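Local structure of GTP binding regulator (Thermotoga maritima, 1VR8) at residues 21-26 against 48-53; 118-123 against 127-132. The protein is of unknown function but resembles the Ran-binding protein Mog1p in fold, consistent with a possible role as a regulator of GTP-binding proteins. One frame throughout, in Å; residues are numbered along the deposited sequence.

Interaction 1: residues 21-26 against 48-53; sequences TAIFVL and KGKVAV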
loop_
_atom_site.group_PDB
_atom_site.type_symbol
_atom_site.label_atom_id
_atom_site.label_comp_id
_atom_site.label_asym_id
_atom_site.label_seq_id
_atom_site.Cartn_x
_atom_site.Cartn_y
_atom_site.Cartn_z
ATOM N N THR A 21 10.872 -7.850 -1.912
ATOM C CA THR A 21 11.618 -7.306 -0.790
ATOM C C THR A 21 10.847 -6.177 -0.127
ATOM O O THR A 21 10.869 -6.046 1.086
ATOM C CB THR A 21 13.056 -6.886 -1.206
ATOM O OG1 THR A 21 13.656 -7.959 -1.944
ATOM C CG2 THR A 21 13.877 -6.652 0.039
ATOM N N ALA A 22 10.076 -5.426 -0.907
ATOM C CA ALA A 22 9.213 -4.387 -0.367
ATOM C C ALA A 22 8.184 -4.933 0.648
ATOM O O ALA A 22 7.797 -4.234 1.562
ATOM C CB ALA A 22 8.510 -3.677 -1.450
ATOM N N ILE A 23 7.762 -6.178 0.485
ATOM C CA ILE A 23 6.910 -6.831 1.487
ATOM C C ILE A 23 7.727 -7.345 2.664
ATOM O O ILE A 23 7.436 -7.072 3.855
ATOM C CB ILE A 23 6.151 -8.004 0.835
ATOM C CG1 ILE A 23 5.155 -7.476 -0.214
ATOM C CG2 ILE A 23 5.449 -8.851 1.874
ATOM C CD1 ILE A 23 4.606 -8.504 -1.097
ATOM N N PHE A 24 8.763 -8.112 2.346
ATOM C CA PHE A 24 9.489 -8.835 3.388
ATOM C C PHE A 24 10.221 -7.913 4.345
ATOM O O PHE A 24 10.361 -8.219 5.524
ATOM C CB PHE A 24 10.469 -9.832 2.774
ATOM C CG PHE A 24 9.806 -10.923 1.951
ATOM C CD1 PHE A 24 8.810 -11.707 2.489
ATOM C CD2 PHE A 24 10.222 -11.183 0.653
ATOM C CE1 PHE A 24 8.185 -12.702 1.747
ATOM C CE2 PHE A 24 9.595 -12.201 -0.115
ATOM C CZ PHE A 24 8.585 -12.949 0.445
ATOM N N VAL A 25 10.641 -6.741 3.867
ATOM C CA VAL A 25 11.344 -5.797 4.732
ATOM C C VAL A 25 10.445 -5.195 5.836
ATOM O O VAL A 25 10.916 -4.624 6.809
ATOM C CB VAL A 25 11.999 -4.687 3.853
ATOM C CG1 VAL A 25 10.972 -3.729 3.375
ATOM C CG2 VAL A 25 13.116 -4.011 4.565
ATOM N N LEU A 26 9.130 -5.349 5.686
ATOM C CA LEU A 26 8.190 -4.784 6.664
ATOM C C LEU A 26 7.981 -5.653 7.895
ATOM O O LEU A 26 7.383 -5.212 8.872
ATOM C CB LEU A 26 6.836 -4.547 6.010
ATOM C CG LEU A 26 6.898 -3.587 4.840
ATOM C CD1 LEU A 26 5.556 -3.565 4.153
ATOM C CD2 LEU A 26 7.304 -2.211 5.333
ATOM N N LYS A 48 -1.696 -6.091 -11.328
ATOM C CA LYS A 48 -0.836 -7.256 -11.253
ATOM C C LYS A 48 0.230 -6.994 -10.190
ATOM O O LYS A 48 1.106 -6.153 -10.342
ATOM C CB LYS A 48 -0.286 -7.591 -12.634
ATOM C CG LYS A 48 -1.418 -8.115 -13.573
ATOM C CD LYS A 48 -0.907 -8.641 -14.898
ATOM C CE LYS A 48 -2.031 -9.153 -15.824
ATOM N N GLY A 49 0.109 -7.703 -9.079
ATOM C CA GLY A 49 0.920 -7.463 -7.904
ATOM C C GLY A 49 0.878 -8.636 -6.935
ATOM O O GLY A 49 0.768 -9.796 -7.350
ATOM N N LYS A 50 0.989 -8.311 -5.651
ATOM C CA LYS A 50 0.877 -9.283 -4.575
ATOM C C LYS A 50 0.103 -8.682 -3.440
ATOM O O LYS A 50 0.045 -7.455 -3.273
ATOM C CB LYS A 50 2.253 -9.755 -4.091
ATOM C CG LYS A 50 2.999 -10.464 -5.160
ATOM C CD LYS A 50 4.225 -11.195 -4.637
ATOM C CE LYS A 50 4.987 -11.813 -5.796
ATOM N NZ LYS A 50 6.097 -12.648 -5.286
ATOM N N VAL A 51 -0.522 -9.556 -2.663
ATOM C CA VAL A 51 -1.106 -9.196 -1.392
ATOM C C VAL A 51 -0.446 -10.040 -0.283
ATOM O O VAL A 51 -0.272 -11.254 -0.433
ATOM C CB VAL A 51 -2.639 -9.356 -1.359
ATOM C CG1 VAL A 51 -3.054 -10.760 -1.687
ATOM C CG2 VAL A 51 -3.194 -8.951 0.006
ATOM N N ALA A 52 -0.118 -9.364 0.809
ATOM C CA ALA A 52 0.463 -9.952 1.995
ATOM C C ALA A 52 -0.414 -9.687 3.177
ATOM O O ALA A 52 -1.083 -8.627 3.249
ATOM C CB ALA A 52 1.858 -9.358 2.223
ATOM N N VAL A 53 -0.497 -10.658 4.079
ATOM C CA VAL A 53 -1.192 -10.496 5.341
ATOM C C VAL A 53 -0.182 -10.488 6.478
ATOM O O VAL A 53 0.654 -11.397 6.593
ATOM C CB VAL A 53 -2.233 -11.615 5.582
ATOM C CG1 VAL A 53 -2.991 -11.376 6.891
ATOM C CG2 VAL A 53 -3.207 -11.703 4.444
#
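I23 meets K50 and A52 through aliphatic carbons alone; no flat group takes part. I23, on helix 19-24, points toward the strand and sets its two branches down on two residues of it. The shorter branch makes the tighter touch: CG2 of I23 lies 3.6 Å from CB of A52, methyl against methyl. The longer branch reaches further back along the strand, where CD1 of I23 comes to 4.0 Å from CB of K50. The torsions explain this division. With chi1 at -66°, CG2 stands opposite the backbone N and heads for A52, while CG1 turns to the N side and, with chi2 at 167°, extends CD1 toward K50. The side chains of I23 and K50 cross at about a right angle, so the lysine is met at its root and its extended chain runs on past the isoleucine. Its ammonium then forms a salt bridge with D20 on the same helix.

The small A52 side chain is consistent with the close approach of the backbones, CA of I23 and CA of A52 being 7.2 Å apart. K50 and A52 both face the helix, whereas V51 between them points to the other side, as strand alternation requires. I23 also touches V65 of the adjoining strand, and A52 touches L33. The result is a short helix lying on one face of a curved antiparallel sheet, within an alpha+beta fold similar to that of Mog1p.

Interaction 2: residues 118-123 against 127-132; sequences FIVEGK and EEFVKH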
loop_
_atom_site.group_PDB
_atom_site.type_symbol
_atom_site.label_atom_id
_atom_site.label_comp_id
_atom_site.label_asym_id
_atom_site.label_seq_id
_atom_site.Cartn_x
_atom_site.Cartn_y
_atom_site.Cartn_z
ATOM N N PHE A 118 0.453 1.152 -3.260
ATOM C CA PHE A 118 0.163 0.338 -2.053
ATOM C C PHE A 118 -1.274 0.510 -1.641
ATOM O O PHE A 118 -1.817 1.618 -1.741
ATOM C CB PHE A 118 1.061 0.792 -0.896
ATOM C CG PHE A 118 2.529 0.514 -1.136
ATOM C CD1 PHE A 118 3.042 -0.753 -0.897
ATOM C CD2 PHE A 118 3.353 1.469 -1.658
ATOM C CE1 PHE A 118 4.357 -1.038 -1.137
ATOM C CE2 PHE A 118 4.688 1.186 -1.930
ATOM C CZ PHE A 118 5.181 -0.068 -1.663
ATOM N N ILE A 119 -1.878 -0.561 -1.136
ATOM C CA ILE A 119 -3.162 -0.480 -0.478
ATOM C C ILE A 119 -3.004 -1.221 0.847
ATOM O O ILE A 119 -2.511 -2.374 0.882
ATOM C CB ILE A 119 -4.297 -1.154 -1.271
ATOM C CG1 ILE A 119 -4.362 -0.636 -2.727
ATOM C CG2 ILE A 119 -5.621 -0.914 -0.522
ATOM C CD1 ILE A 119 -5.195 -1.508 -3.626
ATOM N N VAL A 120 -3.412 -0.580 1.930
ATOM C CA VAL A 120 -3.481 -1.246 3.217
ATOM C C VAL A 120 -4.937 -1.302 3.661
ATOM O O VAL A 120 -5.648 -0.287 3.647
ATOM C CB VAL A 120 -2.649 -0.512 4.268
ATOM C CG1 VAL A 120 -2.778 -1.165 5.651
ATOM C CG2 VAL A 120 -1.226 -0.508 3.869
ATOM N N GLU A 121 -5.391 -2.482 4.049
ATOM C CA GLU A 121 -6.760 -2.640 4.513
ATOM C C GLU A 121 -6.855 -3.547 5.710
ATOM O O GLU A 121 -6.061 -4.466 5.888
ATOM C CB GLU A 121 -7.708 -3.079 3.391
ATOM C CG GLU A 121 -7.462 -4.378 2.792
ATOM C CD GLU A 121 -8.557 -4.832 1.780
ATOM O OE1 GLU A 121 -9.186 -3.944 1.154
ATOM O OE2 GLU A 121 -8.707 -6.089 1.615
ATOM N N GLY A 122 -7.839 -3.280 6.552
ATOM C CA GLY A 122 -8.050 -4.135 7.717
ATOM C C GLY A 122 -9.111 -3.556 8.622
ATOM O O GLY A 122 -9.452 -2.376 8.523
ATOM N N LYS A 123 -9.654 -4.405 9.491
ATOM C CA LYS A 123 -10.680 -3.987 10.427
ATOM C C LYS A 123 -10.088 -3.082 11.486
ATOM O O LYS A 123 -10.733 -2.149 11.939
ATOM C CB LYS A 123 -11.308 -5.207 11.103
ATOM C CG LYS A 123 -12.153 -6.036 10.158
ATOM C CD LYS A 123 -13.449 -5.322 9.782
ATOM N N GLU A 127 -4.098 2.358 10.386
ATOM C CA GLU A 127 -3.282 3.603 10.462
ATOM C C GLU A 127 -1.873 3.330 11.062
ATOM O O GLU A 127 -0.857 3.849 10.590
ATOM C CB GLU A 127 -4.034 4.687 11.225
ATOM C CG GLU A 127 -5.241 5.233 10.425
ATOM N N GLU A 128 -1.838 2.481 12.075
ATOM C CA GLU A 128 -0.587 2.090 12.734
ATOM C C GLU A 128 0.331 1.346 11.776
ATOM O O GLU A 128 1.530 1.591 11.723
ATOM C CB GLU A 128 -0.906 1.252 13.964
ATOM C CG GLU A 128 -1.607 2.031 15.111
ATOM C CD GLU A 128 -3.140 2.185 14.973
ATOM O OE1 GLU A 128 -3.778 1.700 13.988
ATOM O OE2 GLU A 128 -3.720 2.834 15.883
ATOM N N PHE A 129 -0.239 0.425 11.009
ATOM C CA PHE A 129 0.540 -0.306 10.007
ATOM C C PHE A 129 1.043 0.626 8.910
ATOM O O PHE A 129 2.198 0.548 8.495
ATOM C CB PHE A 129 -0.264 -1.446 9.402
ATOM C CG PHE A 129 0.566 -2.338 8.550
ATOM C CD1 PHE A 129 1.410 -3.261 9.135
ATOM C CD2 PHE A 129 0.555 -2.210 7.194
ATOM C CE1 PHE A 129 2.255 -4.062 8.338
ATOM C CE2 PHE A 129 1.364 -3.028 6.391
ATOM C CZ PHE A 129 2.200 -3.947 6.982
ATOM N N VAL A 130 0.182 1.533 8.441
ATOM C CA VAL A 130 0.607 2.484 7.386
ATOM C C VAL A 130 1.791 3.300 7.887
ATOM O O VAL A 130 2.773 3.450 7.164
ATOM C CB VAL A 130 -0.538 3.418 6.969
ATOM C CG1 VAL A 130 -0.033 4.526 6.078
ATOM C CG2 VAL A 130 -1.597 2.612 6.194
ATOM N N LYS A 131 1.729 3.776 9.125
ATOM C CA LYS A 131 2.814 4.560 9.706
ATOM C C LYS A 131 4.114 3.751 9.769
ATOM O O LYS A 131 5.198 4.260 9.506
ATOM C CB LYS A 131 2.447 5.074 11.096
ATOM C CG LYS A 131 3.347 6.163 11.611
ATOM C CD LYS A 131 3.527 7.316 10.588
ATOM C CE LYS A 131 4.012 8.620 11.258
ATOM N NZ LYS A 131 4.263 9.762 10.306
ATOM N N HIS A 132 3.986 2.478 10.127
ATOM C CA HIS A 132 5.127 1.545 10.069
ATOM C C HIS A 132 5.726 1.478 8.652
ATOM O O HIS A 132 6.938 1.605 8.470
ATOM C CB HIS A 132 4.719 0.158 10.557
ATOM C CG HIS A 132 5.776 -0.893 10.339
ATOM N ND1 HIS A 132 6.997 -0.872 10.973
ATOM C CD2 HIS A 132 5.776 -1.999 9.563
ATOM C CE1 HIS A 132 7.714 -1.915 10.585
ATOM N NE2 HIS A 132 6.994 -2.621 9.733
#
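V120 projects from strand 116-122 toward helix 126-138, and every carbon of its side chain from CB outward meets V130, F129 or both. At the root, CB of V120 lies 3.8 Å from CG2 of V130. One step out the chain forks. With chi1 at 177°, CG1 of V120 stands opposite its own backbone N, comes to 3.8 Å from CD2 of F129 and lies 4.0 Å from CG2 of V130. The other methyl, CG2 of V120, lies 3.9 Å from CG2 of V130 and only slightly further from the phenylalanine ring. V130 thus presses a single methyl into the whole fork, while F129 offers one ring carbon, approached obliquely by the valine. The aromatic ring reaches this place because its CG is swung away from the backbone N (chi1 -171°).

All three side chains are buried, and the contact is purely apolar. Beyond it, the F129 ring meets Y31 edge-to-face and also meets F54, while V120 touches V61 and L63 of one neighbouring strand and W111 of the other. Trimming V120 to an alanine would remove both methyls and would probably open a gap beside F129, leaving its CD2 without this support and V130 CG2 with little more than a CB to rest on.

Only three residues separate the two segments, so the chain leaves the strand, turns, and returns as the C-terminal helix over the sheet it has just completed: a local strand-turn-helix connection that packs this helix against one face of the antiparallel sheet, in a Mog1p-like fold.

How the interactions relate
Interactions 1 and 2 lie with their centres 13 Å apart, and each sets a helix on the same antiparallel sheet. They are joined directly through a probable hydrogen bond of 2.8 Å between O of L26, in segment 21-26, and NE2 of H132 on helix 126-138. The strand 59-67 also lies beneath both: L63 is touched by L26 and V120, and V65 by I23 and F118. Along the chain, 21-26 against 48-53 is complete before 118-123 against 127-132 begins. Glycerol, probably from the crystallisation liquor, lies about 4 Å from the V130 side chain, and glycerol oxygens are hydrogen-bonded to E121, to the E127 carbonyl and to ND1 of H132. The azide pockets are lined by other residues.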